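Local coordinates for PilY2 protein (Pseudomonas aeruginosa, PDB 3TDQ) that probably takes part in the assembly of type 4 fimbriae (pili), though its molecular role is not established, at residues V23-R28 with S51-S56. Numbering follows the deposited sequence.
Sequences VDIDHR and SVVSYS
V53 meets I25 chiefly methyl to methyl, V53 CG2 lying 4.1 Å from I25 CD1. The branched, wholly apolar valine suits a buried strand position, its other neighbours including I69 of strand 65-71. The far end of the isoleucine does the touching: CG1 of I25 lies anti to its carbonyl carbon (chi1 -58°) and the chain then extends (chi2 166°), carrying CD1 across to the other strand. No hydrogen bond joins 23-28 to 51-56, because strand 6-17 runs between strands 22-25 and 52-58 in the five-stranded antiparallel sheet. The sheet curls, and the side chains of I25, V53 and Y55 meet on its inner side, consistent with a small OB-like barrel in which the long strand 6-17 pairs with both neighbours. S54 turns to the other side, where a small hydroxyl can hydrogen-bond to NE2 of H72 and pack beside Y70 of the second subunit. Y55 then brings a long aromatic side chain back inward. CD1 of I25 sits over one face of the Y55 ring, displaced toward the rim, 4.0 Å from the ring centroid and 21° off the normal, a CH-pi contact, while I25 CG2 lies 3.8 Å from Y55 CE2. Tyrosine adds a polar end: Y55 OH donates to a water in the ring plane, 2.8 Å away, which donates in turn to D26 OD2, also at 2.8 Å. D26 belongs to the type I' turn from I25 to R28; its carbonyl O accepts a hydrogen bond from R28 NH1 (2.8 Å), while OD1 is hydrogen-bonded to the backbone N of V12.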
ATOM      1  N   VAL A  23       6.629   5.134  15.450  1.00 23.47           N
ATOM      2  CA  VAL A  23       7.353   4.269  14.549  1.00 23.68           C
ATOM      3  C   VAL A  23       8.616   5.033  14.098  1.00 28.44           C
ATOM      4  O   VAL A  23       8.580   6.233  13.798  1.00 27.43           O
ATOM      5  CB  VAL A  23       6.491   3.718  13.384  1.00 27.00           C
ATOM      6  CG1 VAL A  23       6.120   4.802  12.371  1.00 26.23           C
ATOM      7  CG2 VAL A  23       7.194   2.557  12.680  1.00 26.78           C
ATOM      8  N   ASP A  24       9.727   4.326  14.129  1.00 26.11           N
ATOM      9  CA  ASP A  24      11.028   4.837  13.714  1.00 25.39           C
ATOM     10  C   ASP A  24      11.333   4.241  12.332  1.00 28.34           C
ATOM     11  O   ASP A  24      11.498   3.021  12.191  1.00 27.70           O
ATOM     12  CB  ASP A  24      12.072   4.462  14.782  1.00 25.95           C
ATOM     13  CG  ASP A  24      13.541   4.570  14.446  1.00 30.74           C
ATOM     14  OD1 ASP A  24      13.871   4.891  13.275  1.00 31.22           O
ATOM     15  OD2 ASP A  24      14.361   4.286  15.335  1.00 33.46           O
ATOM     16  N   ILE A  25      11.394   5.112  11.326  1.00 25.20           N
ATOM     17  CA  ILE A  25      11.689   4.770   9.929  1.00 24.96           C
ATOM     18  C   ILE A  25      12.928   5.557   9.518  1.00 28.87           C
ATOM     19  O   ILE A  25      12.891   6.795   9.530  1.00 27.70           O
ATOM     20  CB  ILE A  25      10.469   5.058   8.983  1.00 26.76           C
ATOM     21  CG1 ILE A  25       9.211   4.268   9.432  1.00 26.27           C
ATOM     22  CG2 ILE A  25      10.817   4.741   7.509  1.00 27.13           C
ATOM     23  CD1 ILE A  25       7.913   4.754   8.782  1.00 26.37           C
ATOM     24  N   ASP A  26      14.034   4.844   9.180  1.00 26.69           N
ATOM     25  CA  ASP A  26      15.314   5.469   8.769  1.00 26.87           C
ATOM     26  C   ASP A  26      15.770   6.536   9.799  1.00 32.11           C
ATOM     27  O   ASP A  26      16.300   7.581   9.415  1.00 31.73           O
ATOM     28  CB  ASP A  26      15.225   6.094   7.354  1.00 28.36           C
ATOM     29  CG  ASP A  26      14.883   5.134   6.203  1.00 38.14           C
ATOM     30  OD1 ASP A  26      15.052   3.909   6.376  1.00 36.82           O
ATOM     31  OD2 ASP A  26      14.477   5.624   5.123  1.00 44.45           O
ATOM     32  N   HIS A  27      15.561   6.256  11.107  1.00 27.80           N
ATOM     33  CA  HIS A  27      15.984   7.095  12.245  1.00 28.14           C
ATOM     34  C   HIS A  27      15.192   8.399  12.378  1.00 29.41           C
ATOM     35  O   HIS A  27      15.605   9.273  13.139  1.00 28.69           O
ATOM     36  CB  HIS A  27      17.509   7.368  12.224  1.00 29.73           C
ATOM     37  CG  HIS A  27      18.299   6.157  11.845  1.00 34.00           C
ATOM     38  ND1 HIS A  27      18.326   5.031  12.656  1.00 36.19           N
ATOM     39  CD2 HIS A  27      18.991   5.898  10.710  1.00 36.60           C
ATOM     40  CE1 HIS A  27      19.058   4.139  12.005  1.00 36.31           C
ATOM     41  NE2 HIS A  27      19.486   4.621  10.831  1.00 36.88           N
ATOM     42  N   ARG A  28      14.055   8.522  11.674  1.00 25.99           N
ATOM     43  CA  ARG A  28      13.095   9.627  11.847  1.00 26.00           C
ATOM     44  C   ARG A  28      11.892   9.061  12.601  1.00 29.50           C
ATOM     45  O   ARG A  28      11.626   7.863  12.484  1.00 29.79           O
ATOM     46  CB  ARG A  28      12.662  10.252  10.507  1.00 24.32           C
ATOM     47  CG  ARG A  28      13.683  11.209   9.883  1.00 32.45           C
ATOM     48  CD  ARG A  28      14.777  10.483   9.134  1.00 43.49           C
ATOM     49  NE  ARG A  28      15.750  11.409   8.553  1.00 46.72           N
ATOM     50  CZ  ARG A  28      16.891  11.038   7.987  1.00 54.16           C
ATOM     51  NH1 ARG A  28      17.233   9.753   7.942  1.00 39.55           N
ATOM     52  NH2 ARG A  28      17.715  11.948   7.486  1.00 40.56           N
ATOM     53  N   SER A  51      10.877  -4.116   8.598  1.00 26.38           N
ATOM     54  CA  SER A  51       9.819  -3.946   7.584  1.00 25.90           C
ATOM     55  C   SER A  51      10.222  -2.878   6.585  1.00 29.30           C
ATOM     56  O   SER A  51      10.717  -1.811   6.978  1.00 28.12           O
ATOM     57  CB  SER A  51       8.473  -3.570   8.211  1.00 27.52           C
ATOM     58  OG  SER A  51       7.984  -4.555   9.101  1.00 34.85           O
ATOM     59  N   VAL A  52      10.028  -3.166   5.293  1.00 25.12           N
ATOM     60  CA  VAL A  52      10.315  -2.204   4.236  1.00 25.06           C
ATOM     61  C   VAL A  52       8.961  -1.568   3.945  1.00 27.46           C
ATOM     62  O   VAL A  52       7.999  -2.298   3.709  1.00 25.52           O
ATOM     63  CB  VAL A  52      10.997  -2.860   3.006  1.00 29.34           C
ATOM     64  CG1 VAL A  52      11.028  -1.902   1.818  1.00 28.66           C
ATOM     65  CG2 VAL A  52      12.398  -3.356   3.355  1.00 29.37           C
ATOM     66  N   VAL A  53       8.859  -0.233   4.036  1.00 23.69           N
ATOM     67  CA  VAL A  53       7.534   0.417   3.947  1.00 22.71           C
ATOM     68  C   VAL A  53       7.440   1.604   3.005  1.00 27.87           C
ATOM     69  O   VAL A  53       8.423   2.285   2.760  1.00 27.31           O
ATOM     70  CB  VAL A  53       7.092   0.889   5.361  1.00 24.92           C
ATOM     71  CG1 VAL A  53       6.705  -0.297   6.256  1.00 23.97           C
ATOM     72  CG2 VAL A  53       8.162   1.788   6.030  1.00 24.26           C
ATOM     73  N   SER A  54       6.220   1.840   2.492  1.00 26.07           N
ATOM     74  CA  SER A  54       5.783   3.026   1.753  1.00 25.13           C
ATOM     75  C   SER A  54       4.729   3.633   2.644  1.00 28.83           C
ATOM     76  O   SER A  54       3.927   2.877   3.214  1.00 25.99           O
ATOM     77  CB  SER A  54       5.233   2.678   0.375  1.00 28.07           C
ATOM     78  OG  SER A  54       6.292   2.257  -0.462  1.00 35.50           O
ATOM     79  N   TYR A  55       4.750   4.960   2.855  1.00 25.54           N
ATOM     80  CA  TYR A  55       3.780   5.543   3.789  1.00 24.90           C
ATOM     81  C   TYR A  55       3.406   6.958   3.394  1.00 29.12           C
ATOM     82  O   TYR A  55       4.155   7.635   2.685  1.00 27.81           O
ATOM     83  CB  TYR A  55       4.327   5.520   5.248  1.00 25.38           C
ATOM     84  CG  TYR A  55       5.710   6.120   5.367  1.00 28.17           C
ATOM     85  CD1 TYR A  55       5.885   7.482   5.592  1.00 29.56           C
ATOM     86  CD2 TYR A  55       6.849   5.345   5.148  1.00 29.65           C
ATOM     87  CE1 TYR A  55       7.154   8.054   5.631  1.00 30.07           C
ATOM     88  CE2 TYR A  55       8.125   5.912   5.159  1.00 30.29           C
ATOM     89  CZ  TYR A  55       8.272   7.264   5.406  1.00 34.85           C
ATOM     90  OH  TYR A  55       9.524   7.827   5.435  1.00 36.53           O
ATOM     91  N   SER A  56       2.262   7.418   3.893  1.00 25.70           N
ATOM     92  CA  SER A  56       1.811   8.784   3.654  1.00 26.25           C
ATOM     93  C   SER A  56       1.019   9.251   4.849  1.00 29.35           C
ATOM     94  O   SER A  56       0.575   8.432   5.655  1.00 27.90           O
ATOM     95  CB  SER A  56       0.990   8.880   2.366  1.00 29.37           C
ATOM     96  OG  SER A  56      -0.135   8.022   2.393  1.00 34.18           O
TER
HETATM   97  O   HOH W   1      12.202   7.265   4.802  1.00 46.42           O